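Local coordinates for kinesin-like protein KIF19 (Mus musculus, PDB 5GSZ) that walks toward microtubule plus ends and depolymerizes microtubules at ciliary tips, so setting the length of motile cilia, here as its ADP-bound kinesin motor domain, at residues M13-V18 against F67-D72; R17-S22 against H322-S327; V42-P47 against T328-S333; V100-P105 against M248-G253. All coordinates share one frame; numbering follows the deposited sequence.

Interaction 1. Residues M13-V18 against F67-D72. With ADP (adenosine-5'-diphosphate), chain B.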
loop_
_atom_site.group_PDB
_atom_site.type_symbol
_atom_site.label_atom_id
_atom_site.label_comp_id
_atom_site.label_asym_id
_atom_site.label_seq_id
_atom_site.Cartn_x
_atom_site.Cartn_y
_atom_site.Cartn_z
ATOM N N MET A 13 3.376 4.726 10.519
ATOM C CA MET A 13 1.985 4.712 10.937
ATOM C C MET A 13 1.291 3.473 10.390
ATOM O O MET A 13 1.433 3.146 9.205
ATOM C CB MET A 13 1.220 5.935 10.462
ATOM C CG MET A 13 -0.272 5.609 10.516
ATOM S SD MET A 13 -1.496 6.898 10.420
ATOM C CE MET A 13 -2.075 6.576 8.777
ATOM N N VAL A 14 0.507 2.816 11.240
ATOM C CA VAL A 14 -0.324 1.687 10.848
ATOM C C VAL A 14 -1.793 2.056 11.054
ATOM O O VAL A 14 -2.170 2.585 12.107
ATOM C CB VAL A 14 0.054 0.436 11.650
ATOM C CG1 VAL A 14 -0.825 -0.725 11.244
ATOM C CG2 VAL A 14 1.518 0.137 11.438
ATOM N N ALA A 15 -2.613 1.810 10.040
ATOM C CA ALA A 15 -4.038 2.078 10.106
ATOM C C ALA A 15 -4.774 0.774 9.833
ATOM O O ALA A 15 -4.252 -0.104 9.139
ATOM C CB ALA A 15 -4.441 3.162 9.100
ATOM N N LEU A 16 -5.984 0.626 10.380
ATOM C CA LEU A 16 -6.798 -0.536 10.033
ATOM C C LEU A 16 -8.161 -0.085 9.544
ATOM O O LEU A 16 -8.836 0.702 10.219
ATOM C CB LEU A 16 -6.969 -1.526 11.193
ATOM C CG LEU A 16 -7.519 -2.820 10.557
ATOM C CD1 LEU A 16 -6.696 -4.060 10.924
ATOM C CD2 LEU A 16 -9.011 -3.044 10.818
ATOM N N ARG A 17 -8.562 -0.595 8.374
ATOM C CA ARG A 17 -9.856 -0.303 7.768
ATOM C C ARG A 17 -10.710 -1.559 7.715
ATOM O O ARG A 17 -10.298 -2.572 7.142
ATOM C CB ARG A 17 -9.699 0.257 6.361
ATOM C CG ARG A 17 -10.987 0.808 5.781
ATOM C CD ARG A 17 -10.679 1.559 4.527
ATOM N NE ARG A 17 -11.815 2.297 4.038
ATOM C CZ ARG A 17 -11.778 3.053 2.956
ATOM N NH1 ARG A 17 -10.656 3.138 2.262
ATOM N NH2 ARG A 17 -12.858 3.711 2.557
ATOM N N VAL A 18 -11.912 -1.472 8.284
ATOM C CA VAL A 18 -12.928 -2.513 8.173
ATOM C C VAL A 18 -13.891 -2.128 7.061
ATOM O O VAL A 18 -14.542 -1.075 7.126
ATOM C CB VAL A 18 -13.677 -2.696 9.497
ATOM C CG1 VAL A 18 -14.477 -3.980 9.448
ATOM C CG2 VAL A 18 -12.701 -2.661 10.688
ATOM N N PHE A 67 -4.302 0.377 16.918
ATOM C CA PHE A 67 -3.668 0.896 15.721
ATOM C C PHE A 67 -3.573 2.404 15.858
ATOM O O PHE A 67 -4.278 3.015 16.663
ATOM C CB PHE A 67 -4.472 0.555 14.458
ATOM C CG PHE A 67 -4.746 -0.905 14.284
ATOM C CD1 PHE A 67 -3.859 -1.712 13.592
ATOM C CD2 PHE A 67 -5.898 -1.471 14.804
ATOM C CE1 PHE A 67 -4.109 -3.046 13.434
ATOM C CE2 PHE A 67 -6.154 -2.814 14.643
ATOM C CZ PHE A 67 -5.260 -3.599 13.957
ATOM N N ASP A 68 -2.710 3.008 15.044
ATOM C CA ASP A 68 -2.626 4.468 15.030
ATOM C C ASP A 68 -3.974 5.090 14.699
ATOM O O ASP A 68 -4.333 6.128 15.265
ATOM C CB ASP A 68 -1.559 4.920 14.039
ATOM C CG ASP A 68 -0.185 4.527 14.481
ATOM O OD1 ASP A 68 0.137 4.794 15.654
ATOM O OD2 ASP A 68 0.545 3.901 13.688
ATOM N N VAL A 69 -4.737 4.471 13.802
ATOM C CA VAL A 69 -6.073 4.951 13.478
ATOM C C VAL A 69 -6.884 3.778 12.955
ATOM O O VAL A 69 -6.339 2.828 12.381
ATOM C CB VAL A 69 -6.009 6.125 12.469
ATOM C CG1 VAL A 69 -5.342 5.695 11.185
ATOM C CG2 VAL A 69 -7.400 6.724 12.220
ATOM N N ALA A 70 -8.194 3.840 13.169
ATOM C CA ALA A 70 -9.110 2.795 12.747
ATOM C C ALA A 70 -10.222 3.408 11.907
ATOM O O ALA A 70 -10.549 4.589 12.065
ATOM C CB ALA A 70 -9.689 2.066 13.956
ATOM N N PHE A 71 -10.787 2.609 10.997
ATOM C CA PHE A 71 -11.900 3.054 10.162
ATOM C C PHE A 71 -12.842 1.886 9.915
ATOM O O PHE A 71 -12.380 0.796 9.568
ATOM C CB PHE A 71 -11.440 3.587 8.793
ATOM C CG PHE A 71 -10.284 4.551 8.832
ATOM C CD1 PHE A 71 -10.468 5.871 9.180
ATOM C CD2 PHE A 71 -9.003 4.135 8.449
ATOM C CE1 PHE A 71 -9.389 6.763 9.183
ATOM C CE2 PHE A 71 -7.918 5.013 8.443
ATOM C CZ PHE A 71 -8.107 6.326 8.809
ATOM N N ASP A 72 -14.151 2.121 10.043
ATOM C CA ASP A 72 -15.165 1.201 9.527
ATOM C C ASP A 72 -16.082 1.955 8.566
ATOM O O ASP A 72 -15.798 3.092 8.183
ATOM C CB ASP A 72 -15.947 0.519 10.660
ATOM C CG ASP A 72 -16.793 1.483 11.486
ATOM O OD1 ASP A 72 -17.120 2.603 11.017
ATOM O OD2 ASP A 72 -17.149 1.093 12.620
HETATM P PB ADP B . -8.881 -5.894 -2.731
HETATM O O1B ADP B . -8.378 -4.755 -3.587
HETATM O O2B ADP B . -8.212 -5.890 -1.377
HETATM O O3B ADP B . -8.968 -7.218 -3.442
HETATM P PA ADP B . -11.259 -4.591 -3.440
HETATM O O1A ADP B . -11.303 -3.211 -2.858
HETATM O O2A ADP B . -10.747 -4.844 -4.835
HETATM O O3A ADP B . -10.437 -5.567 -2.438
HETATM O "O5'" ADP B . -12.727 -5.234 -3.488
HETATM C "C5'" ADP B . -13.696 -5.101 -2.463
HETATM C "C4'" ADP B . -15.026 -4.856 -3.142
HETATM O "O4'" ADP B . -15.845 -4.190 -2.190
HETATM C "C3'" ADP B . -14.820 -3.869 -4.261
HETATM O "O3'" ADP B . -15.937 -4.030 -5.136
HETATM C "C2'" ADP B . -14.864 -2.525 -3.567
HETATM O "O2'" ADP B . -15.446 -1.528 -4.419
HETATM C "C1'" ADP B . -15.763 -2.775 -2.361
HETATM N N9 ADP B . -15.218 -2.173 -1.119
HETATM C C8 ADP B . -14.034 -2.465 -0.537
HETATM N N7 ADP B . -13.832 -1.748 0.603
HETATM C C5 ADP B . -14.917 -0.969 0.755
HETATM C C6 ADP B . -15.343 0.039 1.731
HETATM N N6 ADP B . -14.557 0.349 2.793
HETATM N N1 ADP B . -16.540 0.631 1.525
HETATM C C2 ADP B . -17.322 0.312 0.481
HETATM N N3 ADP B . -16.986 -0.585 -0.460
HETATM C C4 ADP B . -15.820 -1.249 -0.375
#
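Three backbone hydrogen bonds join Leu16 and Val18 to Val69 and Phe71 in parallel pairing. Leu16 N donates to Val69 O, Phe71 N to Leu16 O at 2.8 Å, and Val18 N to Phe71 O. At the other end a side chain replaces the backbone acceptor: Asp68 OD2 takes Val14 N at 2.7 Å through its anti lone pair, almost straight at 169°. Asp68 N returns only a weak bond to Val14 O. Apolar contacts flank both faces. On one, Leu16 CB sits over the centre of the Phe67 ring, 3.6 Å from its centroid, in a CH-pi contact. With CG anti to the backbone N (chi1 -166°) the Leu16 branch runs over the ring, and CD1 lies 3.4 Å from Phe67 CZ. Val14 CG1 meets the edge of this ring. Were Phe67 an alanine, Leu16 would probably lose its aromatic cover and a gap would open beside Leu337 of helix 330-340. On the other face Ala15 CB touches Val69 CG1 at 3.4 Å, and Arg17 CB meets the edge of the Phe71 ring. The Arg17 guanidinium bonds Gln77 and reaches the ADP pocket. Backbone bonds and apolar contacts on both faces thus join strand 69-71 to strand 12-18.

Interaction 2. Residues R17-S22 against H322-S327. With ADP (adenosine-5'-diphosphate), chain B.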
loop_
_atom_site.group_PDB
_atom_site.type_symbol
_atom_site.label_atom_id
_atom_site.label_comp_id
_atom_site.label_asym_id
_atom_site.label_seq_id
_atom_site.Cartn_x
_atom_site.Cartn_y
_atom_site.Cartn_z
ATOM N N ARG A 17 -8.562 -0.595 8.374
ATOM C CA ARG A 17 -9.856 -0.303 7.768
ATOM C C ARG A 17 -10.710 -1.559 7.715
ATOM O O ARG A 17 -10.298 -2.572 7.142
ATOM C CB ARG A 17 -9.699 0.257 6.361
ATOM C CG ARG A 17 -10.987 0.808 5.781
ATOM C CD ARG A 17 -10.679 1.559 4.527
ATOM N NE ARG A 17 -11.815 2.297 4.038
ATOM C CZ ARG A 17 -11.778 3.053 2.956
ATOM N NH1 ARG A 17 -10.656 3.138 2.262
ATOM N NH2 ARG A 17 -12.858 3.711 2.557
ATOM N N VAL A 18 -11.912 -1.472 8.284
ATOM C CA VAL A 18 -12.928 -2.513 8.173
ATOM C C VAL A 18 -13.891 -2.128 7.061
ATOM O O VAL A 18 -14.542 -1.075 7.126
ATOM C CB VAL A 18 -13.677 -2.696 9.497
ATOM C CG1 VAL A 18 -14.477 -3.980 9.448
ATOM C CG2 VAL A 18 -12.701 -2.661 10.688
ATOM N N ARG A 19 -13.986 -2.954 6.037
ATOM C CA ARG A 19 -14.978 -2.640 5.025
ATOM C C ARG A 19 -16.341 -3.100 5.518
ATOM O O ARG A 19 -16.428 -3.947 6.399
ATOM C CB ARG A 19 -14.630 -3.309 3.704
ATOM C CG ARG A 19 -14.586 -4.810 3.779
ATOM C CD ARG A 19 -14.490 -5.378 2.381
ATOM N NE ARG A 19 -14.476 -6.837 2.339
ATOM C CZ ARG A 19 -15.523 -7.610 2.645
ATOM N NH1 ARG A 19 -16.660 -7.064 3.059
ATOM N NH2 ARG A 19 -15.435 -8.933 2.555
ATOM N N PRO A 20 -17.426 -2.546 4.991
ATOM C CA PRO A 20 -18.746 -3.092 5.320
ATOM C C PRO A 20 -18.839 -4.561 4.940
ATOM O O PRO A 20 -18.173 -5.034 4.018
ATOM C CB PRO A 20 -19.706 -2.245 4.478
ATOM C CG PRO A 20 -18.935 -0.998 4.184
ATOM C CD PRO A 20 -17.508 -1.388 4.090
ATOM N N ILE A 21 -19.711 -5.282 5.654
ATOM C CA ILE A 21 -19.985 -6.673 5.308
ATOM C C ILE A 21 -20.675 -6.763 3.945
ATOM O O ILE A 21 -21.406 -5.857 3.521
ATOM C CB ILE A 21 -20.811 -7.357 6.414
ATOM C CG1 ILE A 21 -20.869 -8.870 6.153
ATOM C CG2 ILE A 21 -22.202 -6.735 6.513
ATOM C CD1 ILE A 21 -21.097 -9.690 7.369
ATOM N N SER A 22 -20.423 -7.853 3.235
ATOM C CA SER A 22 -20.910 -8.011 1.874
ATOM C C SER A 22 -22.093 -8.971 1.835
ATOM O O SER A 22 -22.226 -9.861 2.679
ATOM C CB SER A 22 -19.812 -8.522 0.938
ATOM O OG SER A 22 -19.526 -9.889 1.176
ATOM N N HIS A 322 -6.381 -3.942 5.859
ATOM C CA HIS A 322 -7.796 -4.097 5.522
ATOM C C HIS A 322 -8.316 -5.447 5.988
ATOM O O HIS A 322 -7.645 -6.465 5.804
ATOM C CB HIS A 322 -8.002 -3.975 4.002
ATOM C CG HIS A 322 -7.602 -2.642 3.455
ATOM N ND1 HIS A 322 -6.293 -2.317 3.165
ATOM C CD2 HIS A 322 -8.337 -1.542 3.167
ATOM C CE1 HIS A 322 -6.245 -1.080 2.709
ATOM N NE2 HIS A 322 -7.472 -0.585 2.707
ATOM N N ILE A 323 -9.517 -5.466 6.575
ATOM C CA ILE A 323 -10.180 -6.720 6.936
ATOM C C ILE A 323 -11.651 -6.665 6.554
ATOM O O ILE A 323 -12.246 -5.596 6.390
ATOM C CB ILE A 323 -10.096 -7.094 8.443
ATOM C CG1 ILE A 323 -10.944 -6.140 9.284
ATOM C CG2 ILE A 323 -8.639 -7.176 8.936
ATOM C CD1 ILE A 323 -10.940 -6.457 10.757
ATOM N N SER A 324 -12.225 -7.848 6.423
ATOM C CA SER A 324 -13.661 -8.044 6.427
ATOM C C SER A 324 -14.176 -8.085 7.868
ATOM O O SER A 324 -13.476 -8.550 8.775
ATOM C CB SER A 324 -14.020 -9.340 5.714
ATOM O OG SER A 324 -15.401 -9.615 5.818
ATOM N N PRO A 325 -15.381 -7.579 8.117
ATOM C CA PRO A 325 -15.987 -7.737 9.449
ATOM C C PRO A 325 -16.723 -9.053 9.609
ATOM O O PRO A 325 -17.305 -9.292 10.671
ATOM C CB PRO A 325 -16.960 -6.553 9.522
ATOM C CG PRO A 325 -17.365 -6.303 8.080
ATOM C CD PRO A 325 -16.240 -6.806 7.195
ATOM N N ALA A 326 -16.675 -9.898 8.580
ATOM C CA ALA A 326 -17.467 -11.113 8.519
ATOM C C ALA A 326 -16.871 -12.246 9.351
ATOM O O ALA A 326 -15.655 -12.498 9.326
ATOM C CB ALA A 326 -17.594 -11.566 7.070
ATOM N N SER A 327 -17.759 -12.961 10.055
ATOM C CA SER A 327 -17.366 -14.179 10.758
ATOM C C SER A 327 -16.730 -15.198 9.818
ATOM O O SER A 327 -15.765 -15.870 10.199
ATOM C CB SER A 327 -18.573 -14.796 11.472
ATOM O OG SER A 327 -19.505 -15.363 10.556
HETATM P PB ADP B . -8.881 -5.894 -2.731
HETATM O O1B ADP B . -8.378 -4.755 -3.587
HETATM O O2B ADP B . -8.212 -5.890 -1.377
HETATM O O3B ADP B . -8.968 -7.218 -3.442
HETATM P PA ADP B . -11.259 -4.591 -3.440
HETATM O O1A ADP B . -11.303 -3.211 -2.858
HETATM O O2A ADP B . -10.747 -4.844 -4.835
HETATM O O3A ADP B . -10.437 -5.567 -2.438
HETATM O "O5'" ADP B . -12.727 -5.234 -3.488
HETATM C "C5'" ADP B . -13.696 -5.101 -2.463
HETATM C "C4'" ADP B . -15.026 -4.856 -3.142
HETATM O "O4'" ADP B . -15.845 -4.190 -2.190
HETATM C "C3'" ADP B . -14.820 -3.869 -4.261
HETATM O "O3'" ADP B . -15.937 -4.030 -5.136
HETATM C "C2'" ADP B . -14.864 -2.525 -3.567
HETATM O "O2'" ADP B . -15.446 -1.528 -4.419
HETATM C "C1'" ADP B . -15.763 -2.775 -2.361
HETATM N N9 ADP B . -15.218 -2.173 -1.119
HETATM C C8 ADP B . -14.034 -2.465 -0.537
HETATM N N7 ADP B . -13.832 -1.748 0.603
HETATM C C5 ADP B . -14.917 -0.969 0.755
HETATM C C6 ADP B . -15.343 0.039 1.731
HETATM N N6 ADP B . -14.557 0.349 2.793
HETATM N N1 ADP B . -16.540 0.631 1.525
HETATM C C2 ADP B . -17.322 0.312 0.481
HETATM N N3 ADP B . -16.986 -0.585 -0.460
HETATM C C4 ADP B . -15.820 -1.249 -0.375
#
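Val18 and Pro325 form the apolar centre, with Val18 CG1 3.6 Å from Pro325 CB. The second methyl of Val18, CG2, packs on Ile323 CG1. Further along, Ile21 CD1 reaches Ala326 CB at 4.0 Å. Outside this centre the backbones pair in parallel. Ile323 N donates to Arg17 O at 3.1 Å, and Arg19 N donates to Ile323 O. On the nucleotide side Arg17 and His322 run side by side. The His322 ring is held by Thr113 through NE2 and by Tyr103 O through ND1. At the polar edge Arg19 CG lies between its backbone N and carbonyl carbon (chi1 61°), and the extended chain carries the guanidinium to Ser324, whose CB lies 3.5 Å above one face. Arg19 NH2 forms a salt bridge with Glu25, and Ser324 OG a hydrogen bond with it. Ser324 OG also accepts Ala326 N in an ST turn. Pro20 CD lies 3.4 Å from ADP N1. This is the adenine side of the kinesin nucleotide pocket, where the Arg-x-Arg-Pro sequence runs off the end of strand 12-18.

Interaction 3. Residues V42-P47 against T328-S333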
loop_
_atom_site.group_PDB
_atom_site.type_symbol
_atom_site.label_atom_id
_atom_site.label_comp_id
_atom_site.label_asym_id
_atom_site.label_seq_id
_atom_site.Cartn_x
_atom_site.Cartn_y
_atom_site.Cartn_z
ATOM N N VAL A 42 -9.913 -1.725 17.568
ATOM C CA VAL A 42 -10.886 -2.641 17.004
ATOM C C VAL A 42 -10.808 -3.932 17.803
ATOM O O VAL A 42 -9.742 -4.295 18.310
ATOM C CB VAL A 42 -10.603 -2.895 15.507
ATOM C CG1 VAL A 42 -10.266 -1.597 14.798
ATOM C CG2 VAL A 42 -9.454 -3.864 15.345
ATOM N N VAL A 43 -11.936 -4.627 17.930
ATOM C CA VAL A 43 -11.946 -5.912 18.621
ATOM C C VAL A 43 -12.464 -6.975 17.668
ATOM O O VAL A 43 -13.279 -6.705 16.780
ATOM C CB VAL A 43 -12.776 -5.896 19.926
ATOM C CG1 VAL A 43 -12.207 -4.882 20.904
ATOM C CG2 VAL A 43 -14.232 -5.610 19.632
ATOM N N LEU A 44 -11.970 -8.190 17.855
ATOM C CA LEU A 44 -12.279 -9.324 16.985
ATOM C C LEU A 44 -12.920 -10.425 17.825
ATOM O O LEU A 44 -12.223 -11.171 18.529
ATOM C CB LEU A 44 -11.026 -9.835 16.279
ATOM C CG LEU A 44 -11.294 -10.937 15.266
ATOM C CD1 LEU A 44 -12.006 -10.340 14.066
ATOM C CD2 LEU A 44 -10.005 -11.592 14.835
ATOM N N MET A 45 -14.245 -10.520 17.741
ATOM C CA MET A 45 -14.970 -11.576 18.427
ATOM C C MET A 45 -14.689 -12.922 17.772
ATOM O O MET A 45 -14.560 -13.039 16.551
ATOM C CB MET A 45 -16.473 -11.286 18.432
ATOM C CG MET A 45 -16.842 -10.009 19.172
ATOM S SD MET A 45 -18.600 -9.820 19.580
ATOM C CE MET A 45 -19.359 -9.531 17.977
ATOM N N ASP A 46 -14.578 -13.937 18.606
ATOM C CA ASP A 46 -14.418 -15.294 18.136
ATOM C C ASP A 46 -15.805 -15.883 17.914
ATOM O O ASP A 46 -16.609 -15.910 18.856
ATOM C CB ASP A 46 -13.631 -16.100 19.165
ATOM C CG ASP A 46 -13.007 -17.360 18.594
ATOM O OD1 ASP A 46 -13.526 -17.911 17.603
ATOM O OD2 ASP A 46 -11.953 -17.777 19.130
ATOM N N PRO A 47 -16.161 -16.297 16.689
ATOM C CA PRO A 47 -17.364 -17.125 16.521
ATOM C C PRO A 47 -17.103 -18.512 17.086
ATOM O O PRO A 47 -16.019 -18.761 17.619
ATOM C CB PRO A 47 -17.562 -17.156 15.004
ATOM C CG PRO A 47 -16.166 -17.022 14.472
ATOM C CD PRO A 47 -15.460 -16.080 15.413
ATOM N N THR A 328 -17.234 -15.338 8.585
ATOM C CA THR A 328 -16.590 -16.313 7.703
ATOM C C THR A 328 -15.146 -15.944 7.351
ATOM O O THR A 328 -14.487 -16.724 6.661
ATOM C CB THR A 328 -17.379 -16.512 6.404
ATOM O OG1 THR A 328 -17.527 -15.260 5.734
ATOM C CG2 THR A 328 -18.733 -17.055 6.700
ATOM N N ALA A 329 -14.652 -14.782 7.785
ATOM C CA ALA A 329 -13.298 -14.319 7.513
ATOM C C ALA A 329 -12.430 -14.313 8.763
ATOM O O ALA A 329 -11.329 -13.750 8.739
ATOM C CB ALA A 329 -13.327 -12.908 6.908
ATOM N N PHE A 330 -12.901 -14.926 9.855
ATOM C CA PHE A 330 -12.286 -14.720 11.167
ATOM C C PHE A 330 -10.785 -15.030 11.171
ATOM O O PHE A 330 -10.008 -14.345 11.844
ATOM C CB PHE A 330 -13.016 -15.572 12.205
ATOM C CG PHE A 330 -12.318 -15.644 13.529
ATOM C CD1 PHE A 330 -12.324 -14.562 14.396
ATOM C CD2 PHE A 330 -11.665 -16.804 13.916
ATOM C CE1 PHE A 330 -11.685 -14.629 15.624
ATOM C CE2 PHE A 330 -11.014 -16.881 15.149
ATOM C CZ PHE A 330 -11.029 -15.795 16.004
ATOM N N GLU A 331 -10.356 -16.055 10.427
ATOM C CA GLU A 331 -8.967 -16.494 10.501
ATOM C C GLU A 331 -8.041 -15.525 9.777
ATOM O O GLU A 331 -7.006 -15.127 10.328
ATOM C CB GLU A 331 -8.825 -17.915 9.943
ATOM N N GLU A 332 -8.398 -15.121 8.552
ATOM C CA GLU A 332 -7.606 -14.089 7.893
ATOM C C GLU A 332 -7.626 -12.783 8.669
ATOM O O GLU A 332 -6.606 -12.096 8.743
ATOM C CB GLU A 332 -8.089 -13.815 6.482
ATOM C CG GLU A 332 -8.532 -15.000 5.715
ATOM C CD GLU A 332 -8.867 -14.617 4.293
ATOM O OE1 GLU A 332 -9.711 -13.697 4.113
ATOM O OE2 GLU A 332 -8.273 -15.220 3.368
ATOM N N SER A 333 -8.777 -12.395 9.222
ATOM C CA SER A 333 -8.814 -11.132 9.946
ATOM C C SER A 333 -7.849 -11.162 11.119
ATOM O O SER A 333 -7.141 -10.180 11.380
ATOM C CB SER A 333 -10.238 -10.813 10.406
ATOM O OG SER A 333 -11.065 -10.452 9.307
#
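Leu44 is the first residue of 42-47 to meet the helix, with CD2 3.6 Å from Phe330 CE1. Its other methyl, CD1, approaches Ser333 CB one turn along. Ser333 OG itself turns to Ser324 O. Met45 contributes its backbone, as O lies 3.4 Å from Phe330 CE1, oblique to the ring. Asp46 comes next. Its carboxylate is tilted 24° from the ring plane, and CG stands 3.6 Å from Phe330 CZ. Pro47 closes the row with a CH-pi contact: CD lies over one face of Phe330, 3.9 Å from the centroid and offset toward the rim. The ring gets there because Phe330 CG is anti to its backbone N (chi1 169°), at the first turn of the helix. Replacing Phe330 by an alanine would remove the ring that Leu44 and Pro47 share and is likely to open a gap there. No hydrogen bond crosses the contact. It joins the end of strand 41-45 of the small antiparallel sheet, and the residues after it, to the start of the C-terminal helix 330-340 of the kinesin motor domain.

Interaction 4. Residues V100-P105 against M248-G253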
loop_
_atom_site.group_PDB
_atom_site.type_symbol
_atom_site.label_atom_id
_atom_site.label_comp_id
_atom_site.label_asym_id
_atom_site.label_seq_id
_atom_site.Cartn_x
_atom_site.Cartn_y
_atom_site.Cartn_z
ATOM N N VAL A 100 3.093 4.514 1.022
ATOM C CA VAL A 100 1.780 4.110 1.504
ATOM C C VAL A 100 1.449 2.738 0.920
ATOM O O VAL A 100 1.389 2.576 -0.308
ATOM C CB VAL A 100 0.699 5.134 1.132
ATOM C CG1 VAL A 100 -0.491 4.959 2.035
ATOM C CG2 VAL A 100 1.249 6.535 1.200
ATOM N N PHE A 101 1.221 1.762 1.802
ATOM C CA PHE A 101 0.785 0.425 1.426
ATOM C C PHE A 101 -0.676 0.215 1.757
ATOM O O PHE A 101 -1.115 0.514 2.875
ATOM C CB PHE A 101 1.537 -0.667 2.177
ATOM C CG PHE A 101 2.989 -0.590 2.038
ATOM C CD1 PHE A 101 3.614 -1.082 0.898
ATOM C CD2 PHE A 101 3.752 -0.059 3.059
ATOM C CE1 PHE A 101 4.997 -1.033 0.769
ATOM C CE2 PHE A 101 5.127 0.009 2.946
ATOM C CZ PHE A 101 5.756 -0.481 1.800
ATOM N N ALA A 102 -1.398 -0.370 0.813
ATOM C CA ALA A 102 -2.649 -1.056 1.101
ATOM C C ALA A 102 -2.343 -2.536 1.274
ATOM O O ALA A 102 -1.877 -3.187 0.332
ATOM C CB ALA A 102 -3.674 -0.843 -0.011
ATOM N N TYR A 103 -2.600 -3.059 2.469
ATOM C CA TYR A 103 -2.304 -4.447 2.792
ATOM C C TYR A 103 -3.577 -5.162 3.252
ATOM O O TYR A 103 -4.450 -4.576 3.901
ATOM C CB TYR A 103 -1.197 -4.525 3.877
ATOM C CG TYR A 103 -0.931 -5.897 4.477
ATOM C CD1 TYR A 103 -1.756 -6.426 5.457
ATOM C CD2 TYR A 103 0.169 -6.659 4.066
ATOM C CE1 TYR A 103 -1.503 -7.672 6.009
ATOM C CE2 TYR A 103 0.429 -7.902 4.607
ATOM C CZ TYR A 103 -0.409 -8.411 5.583
ATOM O OH TYR A 103 -0.139 -9.654 6.129
ATOM N N GLY A 104 -3.663 -6.448 2.937
ATOM C CA GLY A 104 -4.733 -7.269 3.440
ATOM C C GLY A 104 -5.117 -8.349 2.457
ATOM O O GLY A 104 -4.660 -8.375 1.311
ATOM N N PRO A 105 -5.966 -9.269 2.899
ATOM C CA PRO A 105 -6.398 -10.367 2.026
ATOM C C PRO A 105 -7.262 -9.848 0.886
ATOM O O PRO A 105 -7.852 -8.769 0.965
ATOM C CB PRO A 105 -7.209 -11.267 2.960
ATOM C CG PRO A 105 -6.944 -10.774 4.333
ATOM C CD PRO A 105 -6.594 -9.332 4.225
ATOM N N MET A 248 2.946 4.861 -3.775
ATOM C CA MET A 248 1.591 4.493 -3.366
ATOM C C MET A 248 1.288 3.105 -3.912
ATOM O O MET A 248 1.175 2.918 -5.130
ATOM C CB MET A 248 0.569 5.530 -3.833
ATOM C CG MET A 248 0.676 6.818 -3.036
ATOM S SD MET A 248 -0.530 8.110 -3.438
ATOM C CE MET A 248 0.025 8.594 -5.066
ATOM N N ILE A 249 1.168 2.131 -3.015
ATOM C CA ILE A 249 1.233 0.730 -3.396
ATOM C C ILE A 249 -0.058 0.020 -3.027
ATOM O O ILE A 249 -0.527 0.111 -1.885
ATOM C CB ILE A 249 2.448 0.042 -2.765
ATOM C CG1 ILE A 249 3.714 0.749 -3.255
ATOM C CG2 ILE A 249 2.447 -1.446 -3.131
ATOM C CD1 ILE A 249 4.927 0.498 -2.397
ATOM N N ASP A 250 -0.626 -0.675 -4.019
ATOM C CA ASP A 250 -1.714 -1.630 -3.872
ATOM C C ASP A 250 -1.094 -3.027 -3.901
ATOM O O ASP A 250 -0.805 -3.558 -4.972
ATOM C CB ASP A 250 -2.719 -1.440 -5.000
ATOM C CG ASP A 250 -3.977 -2.288 -4.823
ATOM O OD1 ASP A 250 -4.238 -2.771 -3.701
ATOM O OD2 ASP A 250 -4.712 -2.469 -5.817
ATOM N N LEU A 251 -0.901 -3.624 -2.729
ATOM C CA LEU A 251 -0.116 -4.848 -2.625
ATOM C C LEU A 251 -0.859 -6.052 -3.199
ATOM O O LEU A 251 -2.055 -6.012 -3.505
ATOM C CB LEU A 251 0.243 -5.160 -1.173
ATOM C CG LEU A 251 1.289 -4.302 -0.483
ATOM C CD1 LEU A 251 1.463 -4.706 0.960
ATOM C CD2 LEU A 251 2.583 -4.443 -1.221
ATOM N N ALA A 252 -0.119 -7.149 -3.323
ATOM C CA ALA A 252 -0.741 -8.440 -3.527
ATOM C C ALA A 252 -1.521 -8.834 -2.273
ATOM O O ALA A 252 -1.336 -8.267 -1.190
ATOM C CB ALA A 252 0.312 -9.491 -3.884
ATOM N N GLY A 253 -2.430 -9.791 -2.435
ATOM C CA GLY A 253 -3.244 -10.217 -1.316
ATOM C C GLY A 253 -2.431 -10.968 -0.275
ATOM O O GLY A 253 -1.471 -11.669 -0.587
#
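Phe101 and Ile249 pack closely, side by side and pointing the same way, with Phe101 CE1 3.5 Å from Ile249 CD1. Between the two strands the backbones pair in parallel. Ile249 N donates to Val100 O at 2.8 Å, Ala102 N to Ile249 O at 2.9 Å, and Leu251 N to Ala102 O at 3.2 Å. Side-chain packing is looser further on. Leu251 CG is anti to its carbonyl carbon (chi1 -72°); CD2 lies 4.1 Å from Phe101 CD1, while CD1 meets the edge of the Tyr103 ring. Phe101, Tyr103 and Leu251 are partly exposed, whereas Val100, Ala102 and Ile249 are buried. Across the contact Gly104 O meets Gly253 CA at 3.5 Å in a CA-H...O contact; it also accepts Lys110 NZ. At its backbone angles a CB on Gly104 would be likely to jam against the carbonyl O of Tyr103. Asp250 OD2 is bound by Thr111 and Arg206, and its side chain lies about 4 Å from the magnesium ion. The parallel pairing places the start of the P-loop beside the Asp250 carboxylate, near magnesium and ADP.

In the fold
Interactions 1, 2 and 4 lie on the same central mixed sheet, in which strands 69-71, 12-18, 315-323, 97-103 and 242-250 follow one another. Interactions 1 and 2 share Arg17 and Val18, and their centres are about 12 Å apart. Interaction 4 lies about 4 Å from the centre of the chain and about 16 Å, centre to centre, from interaction 2; a probable hydrogen bond between His322 ND1 and Tyr103 O joins them. Interaction 3 sits outside this sheet, its centre about 9 Å from that of interaction 2. Along the chain the segments of interactions 2 and 3 alternate, and interaction 4 falls between the two segments of each. Interactions 1, 2 and 4 therefore assemble distant parts of the motor domain around one nucleotide.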